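Local coordinates for replicase polyprotein 1a (Avian infectious bronchitis virus, PDB 3LD1) that is of unknown function but corresponds to the nsp2a part of non-structural protein 2, released from the coronavirus replicase polyprotein, at residues D17-Y22 against A83-I88; F21-N26 against F50-V55. The protein carries 3 engineered substitutions. All blocks are in the same frame, centred on the assembly; numbering follows the deposited sequence.

Contact 1: residues D17-Y22 against A83-I88; sequences DALFFY and ADLEDI
Leu-85 of helix 82-89 meets Ala-18, Leu-19 and Tyr-22 with its branched end. Its CD2 is the focus of the tight part, lying 3.9 Å from Ala-18 CB and the same 3.9 Å from CE2 of Tyr-22. The two larger side chains arrive from opposite directions. A chi1 of -164° sets Leu-85 CG anti to its own backbone N, and a chi1 of -83° sets Tyr-22 CG anti to its carbonyl carbon, beside the N. CD2 reaches the tyrosine ring obliquely. The ring is also approached within its own plane by the carbonyl of Ala-18, whose O lies 3.3 Å from Tyr-22 CD2, so backbone and leucine meet neighbouring ring atoms.

Packing is looser beside Leu-19, where CD1 stands 4.3 Å from Leu-85 CD1. The backbones come closest at the same pair, with the CA atoms of Leu-19 and Leu-85 7.3 Å apart. At the partly exposed side, Tyr-22 OH comes within 3.5 Å of Glu-86 CG. This is an approach to an aliphatic carbon, and the ring and carboxylate planes stand 68° apart. The polar ends are satisfied by others: Tyr-22 OH is hydrogen-bonded to Gly-90 O, and Glu-86 OE1 forms a salt bridge to Arg-96. No hydrogen bond links the two segments, which bury 190 Å² in total, a small apolar contact between the C-terminal end of helix 13-20 with the residues after it and one side of helix 82-89. Leu-76 of strand 74-76 touches both Leu-19 and Leu-85, placing the contact beside an outermost strand of the four-stranded mixed sheet. Meanwhile Phe-20 packs on helix 30-46 and Phe-21 on helix 128-134.

Contact 2: residues F21-N26 against F50-V55; sequences FYTSHN and FKFETV
Ser-24 places OG between its backbone N and carbonyl carbon (chi1 43°), facing Glu-53, while Phe-52, with CG anti to its N (chi1 -178°), reaches the loop with its ring, CE1 and CZ lying at CB and N of Thr-23. These side chains flank a single antiparallel beta bridge, in which Thr-23 and Thr-54 form a non-hydrogen-bonded pair. The evidence is the two flanking backbone bonds, Val-55 N to Tyr-22 O at 2.9 Å and Ser-24 N to Glu-53 O at 3.1 Å. They tie the loop after helix 13-20 to strand 50-54, an outermost strand of its sheet. Phe-52 CE1 lies 3.9 Å from Thr-23 CB, the side chains crossing at about a right angle, and Thr-54 CG2 sits over one face of the same ring, toward its rim. Phe-52 also meets Phe-40 of helix 30-46, and Thr-54 OG1 is hydrogen-bonded to Gly-57 O and Cys-56 N. At the more exposed side, Ser-24 OG donates to Glu-53 OE1 over 3.2 Å, meeting the carboxylate on its anti side. Thr-23 also opens an ST turn, its OG1 accepting from His-25 N at 3.2 Å, with an N-H...O angle of 159°.

In the fold
Contact 1 and contact 2 start from the same piece of chain, the end of helix 13-20 and the loop after it, and share Phe-21 and Tyr-22. Their centres are about 11 Å apart. They also touch directly: Phe-52 CZ lies 3.7 Å from Phe-20 O and 3.7 Å from Leu-19 O. Contact 2 bonds this chain segment to strand 50-54, whereas contact 1 packs it against helix 82-89 beside strand 74-76, so the two reach the opposite outermost strands of one mixed sheet. Both lie far from the middle of the elongated chain, with centres about 33 Å (contact 1) and 28 Å (contact 2) from its centre.

Contact 1: residues D17-Y22 against A83-I88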
ATOM      1  N   ASP A  17     -25.533  -0.031   6.615  1.00 37.89           N
ATOM      2  CA  ASP A  17     -24.634   0.970   7.160  1.00 38.72           C
ATOM      3  C   ASP A  17     -25.166   1.596   8.451  1.00 37.83           C
ATOM      4  O   ASP A  17     -24.407   1.777   9.457  1.00 35.52           O
ATOM      5  CB  ASP A  17     -24.414   2.133   6.135  1.00 39.62           C
ATOM      6  CG  ASP A  17     -23.384   1.806   5.051  1.00 38.39           C
ATOM      7  OD1 ASP A  17     -23.401   2.514   4.030  1.00 40.59           O
ATOM      8  OD2 ASP A  17     -22.540   0.896   5.245  1.00 37.90           O
ATOM      9  N   ALA A  18     -26.455   1.948   8.439  1.00 36.60           N
ATOM     10  CA  ALA A  18     -26.956   2.596   9.663  1.00 36.80           C
ATOM     11  C   ALA A  18     -26.910   1.607  10.802  1.00 36.35           C
ATOM     12  O   ALA A  18     -26.528   1.985  11.897  1.00 36.04           O
ATOM     13  CB  ALA A  18     -28.314   3.127   9.509  1.00 35.24           C
ATOM     14  N   LEU A  19     -27.337   0.359  10.559  1.00 37.30           N
ATOM     15  CA  LEU A  19     -27.265  -0.692  11.600  1.00 37.25           C
ATOM     16  C   LEU A  19     -25.809  -0.749  12.054  1.00 39.25           C
ATOM     17  O   LEU A  19     -25.504  -0.385  13.170  1.00 40.39           O
ATOM     18  CB  LEU A  19     -27.674  -2.036  11.048  1.00 37.38           C
ATOM     19  CG  LEU A  19     -27.461  -3.287  11.919  1.00 36.65           C
ATOM     20  CD1 LEU A  19     -28.137  -3.147  13.291  1.00 36.56           C
ATOM     21  CD2 LEU A  19     -27.977  -4.536  11.153  1.00 34.41           C
ATOM     22  N   PHE A  20     -24.884  -1.121  11.176  1.00 40.61           N
ATOM     23  CA  PHE A  20     -23.481  -1.208  11.610  1.00 42.20           C
ATOM     24  C   PHE A  20     -22.943   0.045  12.369  1.00 42.76           C
ATOM     25  O   PHE A  20     -22.086  -0.043  13.253  1.00 42.63           O
ATOM     26  CB  PHE A  20     -22.522  -1.524  10.432  1.00 42.81           C
ATOM     27  CG  PHE A  20     -21.057  -1.735  10.882  1.00 42.95           C
ATOM     28  CD1 PHE A  20     -20.685  -2.908  11.556  1.00 40.34           C
ATOM     29  CD2 PHE A  20     -20.088  -0.738  10.661  1.00 40.21           C
ATOM     30  CE1 PHE A  20     -19.334  -3.079  11.972  1.00 46.10           C
ATOM     31  CE2 PHE A  20     -18.739  -0.898  11.031  1.00 38.94           C
ATOM     32  CZ  PHE A  20     -18.345  -2.039  11.713  1.00 42.67           C
ATOM     33  N   PHE A  21     -23.430   1.222  12.022  1.00 43.26           N
ATOM     34  CA  PHE A  21     -22.870   2.399  12.639  1.00 43.90           C
ATOM     35  C   PHE A  21     -23.250   2.640  14.107  1.00 44.12           C
ATOM     36  O   PHE A  21     -22.968   3.720  14.665  1.00 44.30           O
ATOM     37  CB  PHE A  21     -23.263   3.572  11.789  1.00 44.64           C
ATOM     38  CG  PHE A  21     -22.475   3.673  10.549  1.00 47.66           C
ATOM     39  CD1 PHE A  21     -21.223   3.035  10.458  1.00 48.16           C
ATOM     40  CD2 PHE A  21     -22.927   4.476   9.473  1.00 49.46           C
ATOM     41  CE1 PHE A  21     -20.465   3.155   9.266  1.00 49.58           C
ATOM     42  CE2 PHE A  21     -22.179   4.583   8.272  1.00 44.36           C
ATOM     43  CZ  PHE A  21     -20.966   3.930   8.175  1.00 45.23           C
ATOM     44  N   TYR A  22     -23.911   1.663  14.732  1.00 44.64           N
ATOM     45  CA  TYR A  22     -24.142   1.699  16.178  1.00 44.52           C
ATOM     46  C   TYR A  22     -22.948   1.163  16.919  1.00 45.45           C
ATOM     47  O   TYR A  22     -22.913   1.256  18.143  1.00 45.59           O
ATOM     48  CB  TYR A  22     -25.349   0.853  16.565  1.00 44.01           C
ATOM     49  CG  TYR A  22     -26.643   1.572  16.406  1.00 43.05           C
ATOM     50  CD1 TYR A  22     -27.388   1.976  17.555  1.00 43.72           C
ATOM     51  CD2 TYR A  22     -27.178   1.832  15.111  1.00 40.03           C
ATOM     52  CE1 TYR A  22     -28.657   2.687  17.403  1.00 42.62           C
ATOM     53  CE2 TYR A  22     -28.424   2.514  14.964  1.00 42.72           C
ATOM     54  CZ  TYR A  22     -29.122   2.945  16.142  1.00 42.26           C
ATOM     55  OH  TYR A  22     -30.262   3.598  16.051  1.00 42.42           O
ATOM     56  N   ALA A  83     -36.133   4.957  11.606  1.00 46.26           N
ATOM     57  CA  ALA A  83     -37.155   4.945  12.670  1.00 45.40           C
ATOM     58  C   ALA A  83     -37.346   3.532  13.257  1.00 45.55           C
ATOM     59  O   ALA A  83     -37.383   3.350  14.482  1.00 45.99           O
ATOM     60  CB  ALA A  83     -38.489   5.497  12.132  1.00 44.11           C
ATOM     61  N   ASP A  84     -37.438   2.535  12.385  1.00 44.73           N
ATOM     62  CA  ASP A  84     -37.675   1.140  12.810  1.00 45.12           C
ATOM     63  C   ASP A  84     -36.518   0.580  13.624  1.00 44.99           C
ATOM     64  O   ASP A  84     -36.677  -0.124  14.624  1.00 45.47           O
ATOM     65  CB  ASP A  84     -38.025   0.295  11.592  1.00 43.99           C
ATOM     66  CG  ASP A  84     -39.271   0.859  10.836  1.00 48.20           C
ATOM     67  OD1 ASP A  84     -40.371   0.943  11.479  1.00 52.54           O
ATOM     68  OD2 ASP A  84     -39.165   1.264   9.649  1.00 43.63           O
ATOM     69  N   LEU A  85     -35.354   1.016  13.208  1.00 45.33           N
ATOM     70  CA  LEU A  85     -34.106   0.770  13.830  1.00 45.63           C
ATOM     71  C   LEU A  85     -34.009   1.408  15.183  1.00 46.23           C
ATOM     72  O   LEU A  85     -33.580   0.751  16.138  1.00 46.28           O
ATOM     73  CB  LEU A  85     -33.047   1.380  12.922  1.00 45.72           C
ATOM     74  CG  LEU A  85     -31.603   1.009  13.081  1.00 44.76           C
ATOM     75  CD1 LEU A  85     -31.390  -0.405  12.750  1.00 49.38           C
ATOM     76  CD2 LEU A  85     -30.881   1.791  12.065  1.00 51.17           C
ATOM     77  N   GLU A  86     -34.407   2.675  15.280  1.00 45.80           N
ATOM     78  CA  GLU A  86     -34.261   3.370  16.543  1.00 47.01           C
ATOM     79  C   GLU A  86     -35.210   2.769  17.556  1.00 47.79           C
ATOM     80  O   GLU A  86     -34.931   2.785  18.759  1.00 49.35           O
ATOM     81  CB  GLU A  86     -34.473   4.864  16.376  1.00 46.27           C
ATOM     82  CG  GLU A  86     -33.251   5.483  15.765  1.00 47.01           C
ATOM     83  CD  GLU A  86     -33.361   6.937  15.465  1.00 46.98           C
ATOM     84  OE1 GLU A  86     -34.382   7.529  15.799  1.00 48.59           O
ATOM     85  OE2 GLU A  86     -32.406   7.511  14.904  1.00 49.44           O
ATOM     86  N   ASP A  87     -36.307   2.190  17.084  1.00 47.99           N
ATOM     87  CA  ASP A  87     -37.285   1.531  17.996  1.00 48.46           C
ATOM     88  C   ASP A  87     -36.698   0.347  18.686  1.00 49.39           C
ATOM     89  O   ASP A  87     -37.094   0.007  19.793  1.00 51.26           O
ATOM     90  CB  ASP A  87     -38.536   1.072  17.259  1.00 46.14           C
ATOM     91  CG  ASP A  87     -39.397   2.238  16.817  1.00 45.45           C
ATOM     92  OD1 ASP A  87     -39.220   3.389  17.365  1.00 35.89           O
ATOM     93  OD2 ASP A  87     -40.233   1.997  15.912  1.00 44.98           O
ATOM     94  N   ILE A  88     -35.739  -0.281  18.029  1.00 49.82           N
ATOM     95  CA  ILE A  88     -35.115  -1.435  18.573  1.00 48.80           C
ATOM     96  C   ILE A  88     -33.856  -1.042  19.299  1.00 49.80           C
ATOM     97  O   ILE A  88     -33.666  -1.498  20.426  1.00 51.63           O
ATOM     98  CB  ILE A  88     -34.712  -2.368  17.474  1.00 50.11           C
ATOM     99  CG1 ILE A  88     -35.934  -3.010  16.763  1.00 45.80           C
ATOM    100  CG2 ILE A  88     -33.666  -3.339  17.996  1.00 49.19           C
ATOM    101  CD1 ILE A  88     -35.534  -3.655  15.500  1.00 44.06           C
TER

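Contact 2: residues F21-N26 against F50-V55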
ATOM      1  N   PHE A  21     -23.430   1.222  12.022  1.00 43.26           N
ATOM      2  CA  PHE A  21     -22.870   2.399  12.639  1.00 43.90           C
ATOM      3  C   PHE A  21     -23.250   2.640  14.107  1.00 44.12           C
ATOM      4  O   PHE A  21     -22.968   3.720  14.665  1.00 44.30           O
ATOM      5  CB  PHE A  21     -23.263   3.572  11.789  1.00 44.64           C
ATOM      6  CG  PHE A  21     -22.475   3.673  10.549  1.00 47.66           C
ATOM      7  CD1 PHE A  21     -21.223   3.035  10.458  1.00 48.16           C
ATOM      8  CD2 PHE A  21     -22.927   4.476   9.473  1.00 49.46           C
ATOM      9  CE1 PHE A  21     -20.465   3.155   9.266  1.00 49.58           C
ATOM     10  CE2 PHE A  21     -22.179   4.583   8.272  1.00 44.36           C
ATOM     11  CZ  PHE A  21     -20.966   3.930   8.175  1.00 45.23           C
ATOM     12  N   TYR A  22     -23.911   1.663  14.732  1.00 44.64           N
ATOM     13  CA  TYR A  22     -24.142   1.699  16.178  1.00 44.52           C
ATOM     14  C   TYR A  22     -22.948   1.163  16.919  1.00 45.45           C
ATOM     15  O   TYR A  22     -22.913   1.256  18.143  1.00 45.59           O
ATOM     16  CB  TYR A  22     -25.349   0.853  16.565  1.00 44.01           C
ATOM     17  CG  TYR A  22     -26.643   1.572  16.406  1.00 43.05           C
ATOM     18  CD1 TYR A  22     -27.388   1.976  17.555  1.00 43.72           C
ATOM     19  CD2 TYR A  22     -27.178   1.832  15.111  1.00 40.03           C
ATOM     20  CE1 TYR A  22     -28.657   2.687  17.403  1.00 42.62           C
ATOM     21  CE2 TYR A  22     -28.424   2.514  14.964  1.00 42.72           C
ATOM     22  CZ  TYR A  22     -29.122   2.945  16.142  1.00 42.26           C
ATOM     23  OH  TYR A  22     -30.262   3.598  16.051  1.00 42.42           O
ATOM     24  N   THR A  23     -21.983   0.596  16.179  1.00 46.77           N
ATOM     25  CA  THR A  23     -20.834  -0.108  16.747  1.00 47.49           C
ATOM     26  C   THR A  23     -20.074   0.775  17.747  1.00 49.17           C
ATOM     27  O   THR A  23     -20.062   2.030  17.616  1.00 48.21           O
ATOM     28  CB  THR A  23     -19.853  -0.575  15.662  1.00 47.19           C
ATOM     29  OG1 THR A  23     -18.898  -1.469  16.256  1.00 48.18           O
ATOM     30  CG2 THR A  23     -19.130   0.626  15.044  1.00 46.16           C
ATOM     31  N   SER A  24     -19.509   0.117  18.765  1.00 49.92           N
ATOM     32  CA  SER A  24     -18.848   0.838  19.848  1.00 51.88           C
ATOM     33  C   SER A  24     -17.372   0.743  19.516  1.00 52.33           C
ATOM     34  O   SER A  24     -16.530   1.469  20.077  1.00 52.62           O
ATOM     35  CB  SER A  24     -19.178   0.238  21.268  1.00 52.38           C
ATOM     36  OG  SER A  24     -19.142  -1.194  21.318  1.00 51.51           O
ATOM     37  N   HIS A  25     -17.062  -0.140  18.570  1.00 52.23           N
ATOM     38  CA  HIS A  25     -15.701  -0.436  18.293  1.00 52.53           C
ATOM     39  C   HIS A  25     -14.955   0.829  17.997  1.00 53.23           C
ATOM     40  O   HIS A  25     -15.498   1.687  17.320  1.00 53.44           O
ATOM     41  CB  HIS A  25     -15.564  -1.405  17.181  1.00 52.52           C
ATOM     42  CG  HIS A  25     -14.222  -2.044  17.151  1.00 55.43           C
ATOM     43  ND1 HIS A  25     -13.093  -1.376  16.714  1.00 56.87           N
ATOM     44  CD2 HIS A  25     -13.812  -3.265  17.563  1.00 56.21           C
ATOM     45  CE1 HIS A  25     -12.052  -2.177  16.819  1.00 57.02           C
ATOM     46  NE2 HIS A  25     -12.464  -3.331  17.322  1.00 56.54           N
ATOM     47  N   ASN A  26     -13.761   0.979  18.590  1.00 54.23           N
ATOM     48  CA  ASN A  26     -12.860   2.123  18.325  1.00 55.05           C
ATOM     49  C   ASN A  26     -11.735   1.689  17.361  1.00 55.04           C
ATOM     50  O   ASN A  26     -10.731   1.089  17.790  1.00 55.77           O
ATOM     51  CB  ASN A  26     -12.305   2.776  19.632  1.00 54.24           C
ATOM     52  CG  ASN A  26     -11.214   3.868  19.361  1.00 55.59           C
ATOM     53  OD1 ASN A  26     -10.676   4.025  18.239  1.00 56.56           O
ATOM     54  ND2 ASN A  26     -10.880   4.620  20.410  1.00 57.68           N
ATOM     55  N   PHE A  50     -25.079 -14.078  16.600  1.00 49.56           N
ATOM     56  CA  PHE A  50     -23.766 -13.591  16.960  1.00 48.34           C
ATOM     57  C   PHE A  50     -23.963 -12.248  17.662  1.00 49.41           C
ATOM     58  O   PHE A  50     -25.054 -11.639  17.596  1.00 49.04           O
ATOM     59  CB  PHE A  50     -22.914 -13.412  15.719  1.00 48.89           C
ATOM     60  CG  PHE A  50     -23.324 -12.231  14.831  1.00 47.07           C
ATOM     61  CD1 PHE A  50     -24.343 -12.374  13.854  1.00 49.81           C
ATOM     62  CD2 PHE A  50     -22.661 -11.008  14.927  1.00 42.97           C
ATOM     63  CE1 PHE A  50     -24.731 -11.274  12.993  1.00 47.38           C
ATOM     64  CE2 PHE A  50     -23.015  -9.882  14.102  1.00 45.85           C
ATOM     65  CZ  PHE A  50     -24.044 -10.005  13.129  1.00 47.36           C
ATOM     66  N   LYS A  51     -22.912 -11.783  18.322  1.00 49.51           N
ATOM     67  CA  LYS A  51     -22.999 -10.635  19.173  1.00 51.06           C
ATOM     68  C   LYS A  51     -22.690  -9.332  18.454  1.00 51.15           C
ATOM     69  O   LYS A  51     -21.878  -9.315  17.552  1.00 52.95           O
ATOM     70  CB  LYS A  51     -21.947 -10.760  20.253  1.00 51.38           C
ATOM     71  CG  LYS A  51     -22.292 -11.762  21.382  1.00 54.24           C
ATOM     72  CD  LYS A  51     -21.104 -11.716  22.431  1.00 52.18           C
ATOM     73  CE  LYS A  51     -21.128 -12.945  23.343  1.00 51.88           C
ATOM     74  NZ  LYS A  51     -20.973 -12.377  24.711  1.00 50.73           N
ATOM     75  N   PHE A  52     -23.247  -8.219  18.920  1.00 50.19           N
ATOM     76  CA  PHE A  52     -22.920  -6.941  18.370  1.00 48.76           C
ATOM     77  C   PHE A  52     -22.764  -5.913  19.500  1.00 50.28           C
ATOM     78  O   PHE A  52     -23.727  -5.413  20.047  1.00 51.28           O
ATOM     79  CB  PHE A  52     -23.995  -6.602  17.338  1.00 47.76           C
ATOM     80  CG  PHE A  52     -23.799  -5.300  16.602  1.00 44.19           C
ATOM     81  CD1 PHE A  52     -22.514  -4.816  16.274  1.00 40.84           C
ATOM     82  CD2 PHE A  52     -24.941  -4.535  16.227  1.00 38.91           C
ATOM     83  CE1 PHE A  52     -22.353  -3.557  15.563  1.00 39.30           C
ATOM     84  CE2 PHE A  52     -24.793  -3.274  15.545  1.00 36.40           C
ATOM     85  CZ  PHE A  52     -23.497  -2.797  15.206  1.00 38.39           C
ATOM     86  N   GLU A  53     -21.532  -5.663  19.899  1.00 50.63           N
ATOM     87  CA  GLU A  53     -21.235  -4.586  20.782  1.00 51.87           C
ATOM     88  C   GLU A  53     -21.645  -3.176  20.245  1.00 51.69           C
ATOM     89  O   GLU A  53     -20.917  -2.577  19.445  1.00 52.91           O
ATOM     90  CB  GLU A  53     -19.735  -4.655  21.167  1.00 52.39           C
ATOM     91  CG  GLU A  53     -19.547  -5.136  22.566  1.00 57.82           C
ATOM     92  CD  GLU A  53     -20.459  -4.319  23.590  1.00 67.04           C
ATOM     93  OE1 GLU A  53     -20.401  -3.039  23.640  1.00 68.22           O
ATOM     94  OE2 GLU A  53     -21.272  -4.958  24.328  1.00 70.74           O
ATOM     95  N   THR A  54     -22.764  -2.613  20.702  1.00 50.53           N
ATOM     96  CA  THR A  54     -23.103  -1.263  20.277  1.00 50.80           C
ATOM     97  C   THR A  54     -22.805  -0.172  21.311  1.00 51.73           C
ATOM     98  O   THR A  54     -22.280  -0.454  22.366  1.00 53.12           O
ATOM     99  CB  THR A  54     -24.587  -1.149  19.868  1.00 50.46           C
ATOM    100  OG1 THR A  54     -25.393  -0.843  21.021  1.00 51.43           O
ATOM    101  CG2 THR A  54     -25.099  -2.444  19.247  1.00 48.73           C
ATOM    102  N   VAL A  55     -23.177   1.075  20.998  1.00 52.43           N
ATOM    103  CA  VAL A  55     -23.067   2.242  21.920  1.00 52.45           C
ATOM    104  C   VAL A  55     -24.352   2.380  22.772  1.00 54.05           C
ATOM    105  O   VAL A  55     -24.535   3.373  23.526  1.00 53.36           O
ATOM    106  CB  VAL A  55     -22.799   3.636  21.195  1.00 51.68           C
ATOM    107  CG1 VAL A  55     -21.559   3.619  20.384  1.00 51.30           C
ATOM    108  CG2 VAL A  55     -23.953   4.073  20.310  1.00 50.46           C
TER